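PDB 6BBT: major pilin backbone protein T-antigen, T13 from Streptococcus pyogenes, which forms the backbone of the streptococcal pilus, probably as a covalently linked polymer of two-domain subunits stiffened by internal isopeptide bonds. Local coordinates for residues 9-15 against 78-84; 29-35 against 61-67; 37-41 against 53-57; 115-119 against 146-150; 194-198 against 221-227. All coordinates share one frame; numbering follows the deposited sequence.

Contact 1. Residues 9-15 against 78-84; sequences KTLPITK and KTSNFNF
Leu11, Ile13 and Phe82 form the apolar centre where residues 9-15 pair with 78-84. Leu11 and Phe82 lie alongside, pointing the same way, with Leu11 CD2 3.9 Å from Phe82 CD2. Ile13 approaches the same ring from its edge, near the ring plane, bringing its CD1 to 3.8 Å from Phe82 CE2. Farther along, Leu11 CB sits 3.8 Å from Phe84 CE2, again at the ring edge. The backbones run antiparallel, their short axes at 154°, and the register is unbroken from Thr10-Asn83 to Lys15-Lys78. This regular pairing belongs to a beta-sandwich of the Spy0128-like isopeptide domain, with strand 10-17 also exchanging backbone bonds with strand 148-166 through Thr14. Lys15 reaches into the interior of that sandwich: CG is anti to the backbone N (chi1 175°) and the chain bends at chi2, leading NZ away from Lys78 to its covalent link with Asn152, beside Glu101 and Phe31. Backbone bonds tie the two lysines in both directions, Lys15 N to Lys78 O at 2.8 Å being almost straight (179°). The Lys78 amine leads away to a salt bridge with Asp71. On the face bearing Thr10, Pro12 and Thr14, Thr10 CG2 lies 3.5 Å from Asn83 OD1, which accepts from Glu85 N. Asn81, on the same face, has CB 3.2 Å from the backbone Leu11 O.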
# COMPACT_ATOMS: atom_id res chain seq x y z
N LYS A 9 -9.38 1.88 -29.96
CA LYS A 9 -8.18 1.06 -30.03
C LYS A 9 -7.48 0.88 -28.68
O LYS A 9 -6.40 0.28 -28.64
CB LYS A 9 -7.20 1.68 -31.02
CG LYS A 9 -7.86 2.17 -32.29
CD LYS A 9 -6.83 2.46 -33.37
CE LYS A 9 -7.49 2.67 -34.72
NZ LYS A 9 -8.52 3.74 -34.68
N THR A 10 -8.08 1.38 -27.61
CA THR A 10 -7.44 1.36 -26.29
C THR A 10 -8.34 0.70 -25.27
O THR A 10 -9.57 0.75 -25.37
CB THR A 10 -7.13 2.78 -25.78
OG1 THR A 10 -8.34 3.51 -25.67
CG2 THR A 10 -6.19 3.48 -26.73
N LEU A 11 -7.71 0.07 -24.29
CA LEU A 11 -8.41 -0.54 -23.18
C LEU A 11 -8.14 0.30 -21.94
O LEU A 11 -7.01 0.34 -21.48
CB LEU A 11 -7.88 -1.95 -22.99
CG LEU A 11 -8.35 -2.72 -21.76
CD1 LEU A 11 -9.84 -2.99 -21.83
CD2 LEU A 11 -7.55 -4.00 -21.67
N PRO A 12 -9.15 1.00 -21.41
CA PRO A 12 -8.94 1.69 -20.12
C PRO A 12 -8.81 0.74 -18.93
O PRO A 12 -9.42 -0.33 -18.92
CB PRO A 12 -10.18 2.58 -19.98
CG PRO A 12 -11.17 2.08 -20.96
CD PRO A 12 -10.42 1.38 -22.05
N ILE A 13 -7.98 1.12 -17.96
CA ILE A 13 -7.83 0.43 -16.69
C ILE A 13 -8.07 1.46 -15.57
O ILE A 13 -7.54 2.58 -15.62
CB ILE A 13 -6.41 -0.15 -16.47
CG1 ILE A 13 -5.93 -1.00 -17.66
CG2 ILE A 13 -6.34 -0.95 -15.17
CD1 ILE A 13 -6.74 -2.26 -17.92
N THR A 14 -8.88 1.09 -14.58
CA THR A 14 -9.07 1.91 -13.40
C THR A 14 -8.49 1.17 -12.21
O THR A 14 -8.65 -0.03 -12.07
CB THR A 14 -10.56 2.20 -13.15
OG1 THR A 14 -11.03 3.06 -14.19
CG2 THR A 14 -10.79 2.95 -11.79
N LYS A 15 -7.78 1.91 -11.37
CA LYS A 15 -7.30 1.40 -10.11
C LYS A 15 -7.95 2.21 -9.02
O LYS A 15 -7.87 3.43 -9.04
CB LYS A 15 -5.79 1.55 -10.02
CG LYS A 15 -5.19 1.15 -8.69
CD LYS A 15 -5.42 -0.31 -8.35
CE LYS A 15 -4.82 -0.67 -7.01
NZ LYS A 15 -4.92 -2.12 -6.67
N LYS A 78 -6.99 5.98 -9.82
CA LYS A 78 -6.07 6.31 -10.89
C LYS A 78 -6.52 5.58 -12.15
O LYS A 78 -7.24 4.59 -12.07
CB LYS A 78 -4.66 5.84 -10.60
CG LYS A 78 -4.06 6.24 -9.28
CD LYS A 78 -3.58 7.65 -9.28
CE LYS A 78 -3.08 7.96 -7.90
NZ LYS A 78 -2.40 9.26 -7.83
N THR A 79 -6.05 6.05 -13.30
CA THR A 79 -6.36 5.40 -14.57
C THR A 79 -5.12 5.21 -15.41
O THR A 79 -4.18 5.99 -15.35
CB THR A 79 -7.39 6.21 -15.38
OG1 THR A 79 -6.82 7.46 -15.77
CG2 THR A 79 -8.64 6.46 -14.56
N SER A 80 -5.11 4.13 -16.18
CA SER A 80 -4.11 3.92 -17.21
C SER A 80 -4.80 3.26 -18.40
O SER A 80 -6.05 3.20 -18.45
CB SER A 80 -2.97 3.03 -16.67
OG SER A 80 -1.88 3.04 -17.57
N ASN A 81 -4.03 2.77 -19.35
CA ASN A 81 -4.62 2.02 -20.46
C ASN A 81 -3.62 1.11 -21.13
O ASN A 81 -2.42 1.19 -20.89
CB ASN A 81 -5.25 2.98 -21.48
CG ASN A 81 -4.23 3.84 -22.19
OD1 ASN A 81 -3.58 3.39 -23.13
ND2 ASN A 81 -4.06 5.06 -21.73
N PHE A 82 -4.14 0.20 -21.95
CA PHE A 82 -3.33 -0.51 -22.92
C PHE A 82 -3.73 0.01 -24.28
O PHE A 82 -4.89 0.34 -24.52
CB PHE A 82 -3.58 -1.99 -22.84
CG PHE A 82 -3.08 -2.62 -21.59
CD1 PHE A 82 -1.74 -2.93 -21.45
CD2 PHE A 82 -3.96 -2.93 -20.56
CE1 PHE A 82 -1.28 -3.55 -20.30
CE2 PHE A 82 -3.51 -3.54 -19.41
CZ PHE A 82 -2.17 -3.85 -19.28
N ASN A 83 -2.76 0.07 -25.18
CA ASN A 83 -2.99 0.63 -26.49
C ASN A 83 -2.76 -0.42 -27.56
O ASN A 83 -1.64 -0.89 -27.74
CB ASN A 83 -2.09 1.83 -26.69
CG ASN A 83 -2.37 2.54 -27.98
OD1 ASN A 83 -3.41 2.34 -28.61
ND2 ASN A 83 -1.43 3.37 -28.40
N PHE A 84 -3.84 -0.77 -28.27
CA PHE A 84 -3.78 -1.75 -29.36
C PHE A 84 -3.50 -1.12 -30.73
O PHE A 84 -3.18 -1.86 -31.67
CB PHE A 84 -5.05 -2.59 -29.39
CG PHE A 84 -5.26 -3.40 -28.14
CD1 PHE A 84 -4.51 -4.55 -27.93
CD2 PHE A 84 -6.18 -3.01 -27.18
CE1 PHE A 84 -4.68 -5.30 -26.77
CE2 PHE A 84 -6.36 -3.75 -26.03
CZ PHE A 84 -5.60 -4.89 -25.82

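Contact 2. Residues 29-35 against 61-67; sequences TTFTFTI and TKAIVSY
Thr61 begins the pairing: Thr61 O accepts a hydrogen bond from Ile35 N at 3.0 Å, while Ile35 CG2 lies 3.7 Å from Thr61 CA. Lys62 bends at chi2 (-67°) and runs beside Thr34, its NZ 3.6 Å from Thr34 OG1. Ala63 exchanges two backbone bonds with Phe33, and Ala63 O also lies 3.3 Å from Phe33 CD2. Ile64 CG2 lies alongside Thr32 OG1 on the outer face. Val65 then turns inward between two phenylalanines: its CG2 is 4.0 Å from Phe33 CZ, at that ring's edge, and 4.1 Å from Phe31 CB. Ser66 returns to the outer face, its OG 3.5 Å from Thr30 CG2. Tyr67 meets Phe31 rim to rim, planes at 87°, with Tyr67 CD2 at the edge of the Phe31 ring, in its plane, and Tyr67 OH bonds to Lys76 O. The alternation of apolar and polar faces, with axes at 160°, is that of an antiparallel strand pair in a beta-sandwich, its aromatic face turned toward Lys15 of the isopeptide bond.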
# COMPACT_ATOMS: atom_id res chain seq x y z
N THR A 29 3.91 4.02 -3.90
CA THR A 29 4.09 2.73 -4.56
C THR A 29 3.47 2.74 -5.96
O THR A 29 2.79 3.71 -6.33
CB THR A 29 3.50 1.58 -3.71
OG1 THR A 29 3.98 0.31 -4.19
CG2 THR A 29 1.97 1.60 -3.73
N THR A 30 3.72 1.69 -6.73
CA THR A 30 3.10 1.59 -8.06
C THR A 30 2.33 0.30 -8.10
O THR A 30 2.62 -0.63 -7.35
CB THR A 30 4.13 1.60 -9.20
OG1 THR A 30 5.01 0.49 -9.03
CG2 THR A 30 4.94 2.88 -9.17
N PHE A 31 1.32 0.26 -8.94
CA PHE A 31 0.66 -0.99 -9.30
C PHE A 31 0.87 -1.21 -10.79
O PHE A 31 0.77 -0.28 -11.58
CB PHE A 31 -0.83 -0.94 -8.97
CG PHE A 31 -1.09 -0.85 -7.51
CD1 PHE A 31 -1.19 -2.00 -6.75
CD2 PHE A 31 -1.13 0.38 -6.88
CE1 PHE A 31 -1.40 -1.93 -5.39
CE2 PHE A 31 -1.33 0.46 -5.50
CZ PHE A 31 -1.46 -0.70 -4.76
N THR A 32 1.13 -2.45 -11.16
CA THR A 32 1.43 -2.81 -12.52
C THR A 32 0.38 -3.79 -13.03
O THR A 32 0.08 -4.78 -12.38
CB THR A 32 2.83 -3.43 -12.60
OG1 THR A 32 3.78 -2.42 -12.29
CG2 THR A 32 3.13 -3.98 -14.01
N PHE A 33 -0.18 -3.48 -14.19
CA PHE A 33 -1.11 -4.37 -14.85
C PHE A 33 -0.40 -4.99 -16.05
O PHE A 33 0.41 -4.34 -16.71
CB PHE A 33 -2.35 -3.58 -15.26
CG PHE A 33 -2.79 -2.65 -14.19
CD1 PHE A 33 -3.35 -3.15 -13.04
CD2 PHE A 33 -2.49 -1.30 -14.27
CE1 PHE A 33 -3.69 -2.30 -12.00
CE2 PHE A 33 -2.86 -0.44 -13.24
CZ PHE A 33 -3.45 -0.95 -12.10
N THR A 34 -0.69 -6.27 -16.28
CA THR A 34 -0.06 -7.05 -17.33
C THR A 34 -1.16 -7.52 -18.26
O THR A 34 -2.23 -7.91 -17.82
CB THR A 34 0.63 -8.29 -16.76
OG1 THR A 34 1.49 -7.91 -15.69
CG2 THR A 34 1.48 -8.95 -17.84
N ILE A 35 -0.84 -7.52 -19.55
CA ILE A 35 -1.69 -8.13 -20.56
C ILE A 35 -0.87 -9.22 -21.25
O ILE A 35 0.30 -9.00 -21.58
CB ILE A 35 -2.27 -7.09 -21.55
CG1 ILE A 35 -3.29 -7.75 -22.48
CG2 ILE A 35 -1.19 -6.40 -22.37
CD1 ILE A 35 -4.18 -6.76 -23.16
N THR A 61 3.08 -4.36 -23.07
CA THR A 61 2.32 -5.35 -22.30
C THR A 61 2.18 -5.01 -20.79
O THR A 61 1.62 -5.81 -20.05
CB THR A 61 2.93 -6.75 -22.46
OG1 THR A 61 4.30 -6.73 -22.04
CG2 THR A 61 2.84 -7.21 -23.92
N LYS A 62 2.70 -3.85 -20.38
CA LYS A 62 2.63 -3.35 -19.00
C LYS A 62 1.99 -1.96 -18.99
O LYS A 62 2.32 -1.12 -19.83
CB LYS A 62 4.02 -3.23 -18.38
CG LYS A 62 4.90 -4.47 -18.46
CD LYS A 62 4.36 -5.62 -17.63
CE LYS A 62 5.44 -6.67 -17.45
NZ LYS A 62 4.97 -7.88 -16.72
N ALA A 63 1.07 -1.74 -18.05
CA ALA A 63 0.55 -0.42 -17.74
C ALA A 63 0.72 -0.19 -16.21
O ALA A 63 0.65 -1.14 -15.42
CB ALA A 63 -0.90 -0.32 -18.14
N ILE A 64 1.00 1.04 -15.81
CA ILE A 64 1.29 1.33 -14.41
C ILE A 64 0.53 2.55 -13.91
O ILE A 64 0.23 3.46 -14.68
CB ILE A 64 2.81 1.52 -14.15
CG1 ILE A 64 3.33 2.81 -14.80
CG2 ILE A 64 3.61 0.33 -14.66
CD1 ILE A 64 4.79 3.10 -14.48
N VAL A 65 0.19 2.54 -12.62
CA VAL A 65 -0.32 3.74 -11.94
C VAL A 65 0.55 3.89 -10.69
O VAL A 65 1.09 2.90 -10.19
CB VAL A 65 -1.82 3.70 -11.55
CG1 VAL A 65 -2.74 3.65 -12.76
CG2 VAL A 65 -2.12 2.55 -10.59
N SER A 66 0.66 5.12 -10.22
CA SER A 66 1.55 5.46 -9.11
C SER A 66 0.77 6.17 -8.05
O SER A 66 -0.04 7.04 -8.38
CB SER A 66 2.65 6.39 -9.60
OG SER A 66 3.42 5.72 -10.57
N TYR A 67 1.03 5.81 -6.80
CA TYR A 67 0.54 6.55 -5.64
C TYR A 67 1.70 7.18 -4.88
O TYR A 67 2.82 6.69 -4.91
CB TYR A 67 -0.20 5.60 -4.70
CG TYR A 67 -1.51 5.18 -5.25
CD1 TYR A 67 -2.64 5.95 -5.02
CD2 TYR A 67 -1.63 4.03 -6.02
CE1 TYR A 67 -3.88 5.57 -5.53
CE2 TYR A 67 -2.86 3.65 -6.55
CZ TYR A 67 -3.99 4.43 -6.30
OH TYR A 67 -5.23 4.07 -6.79

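Contact 3. Residues 37-41 against 53-57; sequences PDTTA and SGETT
Pro37 lays its ring against the backbone of Gly54 and the methyl of Thr56. Pro37 CB and CG both lie 3.4 Å from Gly54 O, and the side chains of Pro37 and Thr56 cross at about a right angle, Pro37 CG standing 3.6 Å from Thr56 CG2. That methyl is anti to the carbonyl carbon of Thr56, while OG1 (chi1 60°) takes the place between N and C. Beyond the proline the contact becomes polar. Ser53 OG donates to Asp38 O at 2.8 Å, with a C=O...donor angle of 131° and the donor tilted 25° from the carbonyl plane. The Ser53 side chain thereby reaches into a type I beta turn running from Asp38 to Ala41, at the end of strand 29-37, while Ser53 itself ends the short strand 51-53. Both segments adjoin the same edge of strand 93-101, where Asp38 and Gly54 each make a backbone bond to Arg96, and this shared bonding keeps the two loops side by side. Asp38 O is gripped twice: Ala41 N closes the turn at 3.3 Å, and it arrives from the face of the carbonyl plane opposite to Ser53 OG. The Asp38 carboxylate turns back on its own turn, where Thr40 OG1 meets OD1 on the syn side at 3.1 Å, and Thr40 N adds a weak bond to the same oxygen. Ser53 CA also makes a CH...O contact with Asp38 O, 3.5 Å apart.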
# COMPACT_ATOMS: atom_id res chain seq x y z
N PRO A 37 -1.43 -12.92 -24.05
CA PRO A 37 -2.38 -13.70 -24.86
C PRO A 37 -3.12 -14.76 -24.06
O PRO A 37 -2.52 -15.41 -23.18
CB PRO A 37 -1.47 -14.39 -25.90
CG PRO A 37 -0.22 -13.58 -25.96
CD PRO A 37 -0.06 -12.96 -24.60
N ASP A 38 -4.40 -14.94 -24.35
CA ASP A 38 -5.13 -16.13 -23.92
C ASP A 38 -4.70 -17.23 -24.90
O ASP A 38 -5.18 -17.26 -26.03
CB ASP A 38 -6.64 -15.90 -23.95
CG ASP A 38 -7.43 -17.08 -23.39
OD1 ASP A 38 -6.88 -18.19 -23.24
OD2 ASP A 38 -8.63 -16.90 -23.10
N THR A 39 -3.78 -18.08 -24.46
CA THR A 39 -3.09 -19.06 -25.32
C THR A 39 -3.97 -20.21 -25.78
O THR A 39 -3.58 -20.94 -26.69
CB THR A 39 -1.86 -19.68 -24.64
OG1 THR A 39 -2.24 -20.27 -23.39
CG2 THR A 39 -0.78 -18.64 -24.40
N THR A 40 -5.11 -20.40 -25.12
CA THR A 40 -6.05 -21.47 -25.43
C THR A 40 -7.30 -20.96 -26.13
O THR A 40 -8.23 -21.72 -26.34
CB THR A 40 -6.43 -22.22 -24.14
OG1 THR A 40 -7.06 -21.32 -23.22
CG2 THR A 40 -5.18 -22.82 -23.47
N ALA A 41 -7.33 -19.68 -26.50
CA ALA A 41 -8.51 -19.11 -27.15
C ALA A 41 -8.69 -19.66 -28.59
O ALA A 41 -7.75 -19.68 -29.37
CB ALA A 41 -8.40 -17.60 -27.17
N SER A 53 -5.79 -16.30 -30.27
CA SER A 53 -4.91 -15.85 -29.19
C SER A 53 -4.46 -14.43 -29.48
O SER A 53 -4.14 -14.11 -30.63
CB SER A 53 -3.70 -16.76 -29.04
OG SER A 53 -4.08 -18.00 -28.47
N GLY A 54 -4.46 -13.57 -28.46
CA GLY A 54 -4.07 -12.17 -28.67
C GLY A 54 -2.67 -12.05 -29.25
O GLY A 54 -1.79 -12.80 -28.86
N GLU A 55 -2.47 -11.12 -30.18
CA GLU A 55 -1.15 -10.88 -30.79
C GLU A 55 -0.45 -9.71 -30.09
O GLU A 55 -1.06 -8.66 -29.85
CB GLU A 55 -1.28 -10.65 -32.31
CG GLU A 55 -1.18 -11.96 -33.10
CD GLU A 55 -1.85 -11.94 -34.48
OE1 GLU A 55 -1.94 -10.87 -35.12
OE2 GLU A 55 -2.27 -13.03 -34.92
N THR A 56 0.83 -9.91 -29.75
CA THR A 56 1.61 -8.99 -28.93
C THR A 56 2.74 -8.25 -29.65
O THR A 56 3.49 -7.52 -29.00
CB THR A 56 2.24 -9.74 -27.74
OG1 THR A 56 3.11 -10.77 -28.23
CG2 THR A 56 1.18 -10.35 -26.86
N THR A 57 2.86 -8.41 -30.97
CA THR A 57 3.90 -7.71 -31.74
C THR A 57 3.59 -6.22 -31.81
O THR A 57 2.61 -5.82 -32.43
CB THR A 57 4.05 -8.29 -33.18
OG1 THR A 57 4.66 -9.58 -33.10
CG2 THR A 57 4.91 -7.38 -34.09

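Contact 4. Residues 115-119 against 146-150; sequences KWTVD and KPIRF
Trp116 places CG anti to its carbonyl carbon (chi1 -68°), and the second torsion turns the indole across Ile148, whose own CG1 is likewise anti to the carbonyl carbon. The two strands run antiparallel, yet their axes stay 9.2 Å apart: they pack across the interior of a beta-sandwich in the Spy0128-like domain, strand 116-123 lying in one sheet and strand 148-166 in the other. Ile148 CA stands over the six-membered ring of Trp116, 3.8 Å from its centroid and 9° off the normal, a CH-pi contact. Farther out, Ile148 CG1 comes to 3.6 Å from Trp116 CE3, and Ile148 CD1 continues to Val118 CG2. Phe150 meets the five-membered ring in an offset edge-to-face arrangement, the indole edge directed at the phenyl face with planes at 72°. Pro147 O comes to 3.4 Å from Trp116 CH2, while Lys146 CG lies near Trp116 CZ3. Phe150 also meets Phe33, and Ile148 touches Ile13, so the indole belongs to a wider apolar interior. The polar edge of the indole is satisfied by one water, which accepts from Trp116 NE1 at 3.1 Å in the ring plane and donates to Arg149 O at 2.8 Å.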
# COMPACT_ATOMS: atom_id res chain seq x y z
N LYS A 115 -8.79 -11.77 -12.40
CA LYS A 115 -8.38 -11.92 -13.79
C LYS A 115 -9.46 -11.38 -14.70
O LYS A 115 -10.64 -11.72 -14.54
CB LYS A 115 -8.17 -13.39 -14.13
CG LYS A 115 -7.24 -14.15 -13.21
CD LYS A 115 -5.84 -13.63 -13.28
CE LYS A 115 -4.90 -14.53 -12.50
NZ LYS A 115 -3.51 -14.20 -12.86
N TRP A 116 -9.05 -10.59 -15.68
CA TRP A 116 -9.96 -10.00 -16.63
C TRP A 116 -9.64 -10.54 -18.01
O TRP A 116 -8.48 -10.87 -18.31
CB TRP A 116 -9.80 -8.49 -16.61
CG TRP A 116 -10.27 -7.90 -15.34
CD1 TRP A 116 -9.62 -7.87 -14.15
CD2 TRP A 116 -11.54 -7.27 -15.13
NE1 TRP A 116 -10.39 -7.24 -13.20
CE2 TRP A 116 -11.58 -6.87 -13.77
CE3 TRP A 116 -12.65 -7.03 -15.94
CZ2 TRP A 116 -12.69 -6.23 -13.21
CZ3 TRP A 116 -13.74 -6.37 -15.40
CH2 TRP A 116 -13.75 -5.97 -14.04
N THR A 117 -10.66 -10.64 -18.85
CA THR A 117 -10.49 -11.08 -20.22
C THR A 117 -10.95 -9.98 -21.16
O THR A 117 -11.90 -9.25 -20.86
CB THR A 117 -11.20 -12.43 -20.53
OG1 THR A 117 -10.89 -12.82 -21.88
CG2 THR A 117 -12.70 -12.34 -20.34
N VAL A 118 -10.24 -9.86 -22.27
CA VAL A 118 -10.38 -8.76 -23.18
C VAL A 118 -10.45 -9.30 -24.61
O VAL A 118 -9.52 -9.97 -25.05
CB VAL A 118 -9.19 -7.79 -23.08
CG1 VAL A 118 -9.34 -6.63 -24.05
CG2 VAL A 118 -9.06 -7.26 -21.65
N ASP A 119 -11.55 -9.01 -25.32
CA ASP A 119 -11.65 -9.28 -26.76
C ASP A 119 -11.48 -8.00 -27.56
O ASP A 119 -12.22 -7.04 -27.37
CB ASP A 119 -13.00 -9.92 -27.11
CG ASP A 119 -13.09 -11.36 -26.68
OD1 ASP A 119 -12.04 -12.01 -26.45
OD2 ASP A 119 -14.21 -11.87 -26.57
N LYS A 146 -18.11 -5.31 -18.41
CA LYS A 146 -17.88 -4.15 -17.54
C LYS A 146 -16.43 -3.67 -17.66
O LYS A 146 -15.55 -4.46 -18.00
CB LYS A 146 -18.24 -4.47 -16.08
CG LYS A 146 -17.60 -5.72 -15.54
CD LYS A 146 -17.74 -5.84 -14.03
CE LYS A 146 -19.01 -6.56 -13.61
NZ LYS A 146 -18.85 -7.05 -12.22
N PRO A 147 -16.20 -2.37 -17.39
CA PRO A 147 -14.84 -1.85 -17.48
C PRO A 147 -13.92 -2.49 -16.43
O PRO A 147 -14.38 -2.94 -15.39
CB PRO A 147 -15.02 -0.34 -17.25
CG PRO A 147 -16.30 -0.21 -16.52
CD PRO A 147 -17.16 -1.34 -16.97
N ILE A 148 -12.64 -2.59 -16.76
CA ILE A 148 -11.67 -3.19 -15.85
C ILE A 148 -11.39 -2.24 -14.69
O ILE A 148 -10.98 -1.12 -14.92
CB ILE A 148 -10.36 -3.53 -16.58
CG1 ILE A 148 -10.65 -4.54 -17.70
CG2 ILE A 148 -9.34 -4.09 -15.59
CD1 ILE A 148 -9.43 -5.16 -18.34
N ARG A 149 -11.63 -2.69 -13.47
CA ARG A 149 -11.32 -1.90 -12.26
C ARG A 149 -10.69 -2.82 -11.24
O ARG A 149 -11.32 -3.78 -10.79
CB ARG A 149 -12.60 -1.30 -11.68
CG ARG A 149 -12.47 -0.65 -10.32
CD ARG A 149 -13.81 -0.06 -9.91
NE ARG A 149 -13.76 0.67 -8.65
CZ ARG A 149 -13.86 0.13 -7.43
NH1 ARG A 149 -14.01 -1.18 -7.25
NH2 ARG A 149 -13.81 0.93 -6.37
N PHE A 150 -9.44 -2.53 -10.87
CA PHE A 150 -8.76 -3.26 -9.82
C PHE A 150 -8.92 -2.49 -8.53
O PHE A 150 -8.85 -1.26 -8.54
CB PHE A 150 -7.29 -3.42 -10.14
CG PHE A 150 -7.04 -4.31 -11.32
CD1 PHE A 150 -7.11 -5.69 -11.17
CD2 PHE A 150 -6.77 -3.77 -12.56
CE1 PHE A 150 -6.92 -6.53 -12.27
CE2 PHE A 150 -6.57 -4.60 -13.66
CZ PHE A 150 -6.63 -5.98 -13.51
O HOH W 1 -10.77 -6.49 -10.24

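Contact 5. Residues 194-198 against 221-227; sequences VKIIQ and IMLAKLP
Ile197 and Met222 are joined by two backbone bonds, Ile197 N to Met222 O at 2.8 Å (168°) and the longer return bond from Met222 N to Ile197 O at 3.2 Å. Past Leu223 the chain turns a corner at Ala224 and Lys225, and water takes over. One water accepts from Lys225 N and donates to Lys195 O, each at 2.7 Å; a second accepts from Lys195 N and donates to Lys225 O. Another water accepts from Ala224 N and donates weakly to Lys195 O and Met222 O. Away from the bend the packing is mostly apolar. Ile196 CD1 lies 3.3 Å from Ile221 CD1, a tight contact. Ile221 also runs beside Gln198, whose OE1 bonds to Tyr211. Leu223 CG rests against Ile196 CG1 at 3.9 Å. Val194, with CG1 anti to its backbone N (chi1 176°), sends that methyl to Leu226 CD1 and brings Val194 CG2 to 3.8 Å from CD of the Pro227 ring. In the C-terminal domain, strand 193-198 lies between strand 201-206 and strand 220-227, which pairs in turn with strand 148-166; Leu180 and Leu182 of strand 176-183 pack on Leu223, Val194 and Leu226 from the facing sheet.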
# COMPACT_ATOMS: atom_id res chain seq x y z
N VAL A 194 2.55 11.59 10.80
CA VAL A 194 1.86 10.47 11.40
C VAL A 194 1.25 11.02 12.70
O VAL A 194 1.89 11.76 13.46
CB VAL A 194 2.85 9.31 11.71
CG1 VAL A 194 2.17 8.15 12.44
CG2 VAL A 194 3.48 8.77 10.41
N LYS A 195 0.01 10.62 12.97
CA LYS A 195 -0.70 11.10 14.15
C LYS A 195 -0.20 10.42 15.43
O LYS A 195 0.13 9.24 15.45
CB LYS A 195 -2.19 10.86 14.00
CG LYS A 195 -2.78 11.57 12.80
CD LYS A 195 -2.83 13.07 13.05
CE LYS A 195 -3.04 13.82 11.78
NZ LYS A 195 -3.26 15.24 12.14
N ILE A 196 -0.15 11.20 16.50
CA ILE A 196 0.14 10.70 17.82
C ILE A 196 -0.92 11.28 18.77
O ILE A 196 -1.35 12.43 18.60
CB ILE A 196 1.57 11.07 18.26
CG1 ILE A 196 1.96 10.38 19.57
CG2 ILE A 196 1.77 12.57 18.42
CD1 ILE A 196 3.45 10.43 19.85
N ILE A 197 -1.32 10.48 19.77
CA ILE A 197 -2.22 10.96 20.82
C ILE A 197 -1.42 11.06 22.09
O ILE A 197 -0.86 10.08 22.56
CB ILE A 197 -3.46 10.07 21.00
CG1 ILE A 197 -4.22 10.00 19.67
CG2 ILE A 197 -4.34 10.61 22.15
CD1 ILE A 197 -5.27 8.92 19.59
N GLN A 198 -1.37 12.27 22.63
CA GLN A 198 -0.45 12.62 23.69
C GLN A 198 -1.18 13.54 24.66
O GLN A 198 -1.70 14.57 24.26
CB GLN A 198 0.74 13.33 23.04
CG GLN A 198 1.73 13.99 23.97
CD GLN A 198 2.95 14.53 23.22
OE1 GLN A 198 3.22 14.16 22.08
NE2 GLN A 198 3.70 15.40 23.87
N ILE A 221 1.58 7.14 25.54
CA ILE A 221 1.36 7.87 24.30
C ILE A 221 1.01 6.78 23.26
O ILE A 221 1.40 5.61 23.44
CB ILE A 221 2.63 8.70 24.01
CG1 ILE A 221 2.33 9.92 23.18
CG2 ILE A 221 3.76 7.86 23.40
CD1 ILE A 221 3.50 10.89 23.15
N MET A 222 0.23 7.10 22.24
CA MET A 222 -0.10 6.11 21.20
C MET A 222 -0.13 6.72 19.81
O MET A 222 -0.67 7.80 19.60
CB MET A 222 -1.43 5.40 21.45
CG MET A 222 -1.67 4.23 20.48
SD MET A 222 -3.32 3.51 20.46
CE MET A 222 -4.28 4.92 20.97
N LEU A 223 0.47 6.00 18.86
CA LEU A 223 0.38 6.33 17.45
C LEU A 223 -0.55 5.26 16.92
O LEU A 223 -0.15 4.10 16.84
CB LEU A 223 1.76 6.28 16.78
CG LEU A 223 2.80 7.24 17.38
CD1 LEU A 223 3.68 6.50 18.37
CD2 LEU A 223 3.67 7.91 16.32
N ALA A 224 -1.77 5.63 16.57
CA ALA A 224 -2.83 4.63 16.30
C ALA A 224 -2.98 4.23 14.83
O ALA A 224 -3.65 3.23 14.53
CB ALA A 224 -4.17 5.13 16.81
N LYS A 225 -2.39 5.02 13.92
CA LYS A 225 -2.52 4.85 12.49
C LYS A 225 -1.12 4.92 11.87
O LYS A 225 -0.83 5.74 11.02
CB LYS A 225 -3.46 5.92 11.92
CG LYS A 225 -4.91 5.85 12.47
CD LYS A 225 -5.78 7.02 12.02
CE LYS A 225 -7.14 7.05 12.74
NZ LYS A 225 -8.03 8.19 12.30
N LEU A 226 -0.26 4.02 12.34
CA LEU A 226 1.14 4.02 12.02
C LEU A 226 1.40 3.22 10.72
O LEU A 226 0.85 2.13 10.58
CB LEU A 226 1.91 3.39 13.18
CG LEU A 226 3.42 3.46 13.20
CD1 LEU A 226 3.98 4.88 13.23
CD2 LEU A 226 3.92 2.70 14.41
N PRO A 227 2.22 3.75 9.79
CA PRO A 227 2.52 3.00 8.59
C PRO A 227 3.25 1.69 8.89
O PRO A 227 4.05 1.62 9.83
CB PRO A 227 3.42 3.95 7.78
CG PRO A 227 3.11 5.30 8.28
CD PRO A 227 2.78 5.12 9.74
O HOH W 2 -1.25 8.69 11.02
O HOH W 3 -0.89 7.27 13.92
O HOH W 4 -2.60 8.32 16.96

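Overall arrangement
Contacts 1, 2 and 4 surround the interior of the N-terminal domain, where Lys15, Phe31, Phe33 and Phe150 come together near the isopeptide link. Contacts 1 and 2 are both regular antiparallel strand pairs, and contact 2 is nested in the chain loop that contact 1 closes. Contact 4 differs in kind: its segments meet through side chains and a water, yet strand 10-17 bonds directly to strand 148-166, joining it to contact 1. Contact 3 is a surface loop pairing at one end, held by a side-chain-to-carbonyl bond. Contact 5, centred about 50 Å from the centre of contact 3, repeats strand pairing in the C-terminal domain, but interrupted and bridged by water.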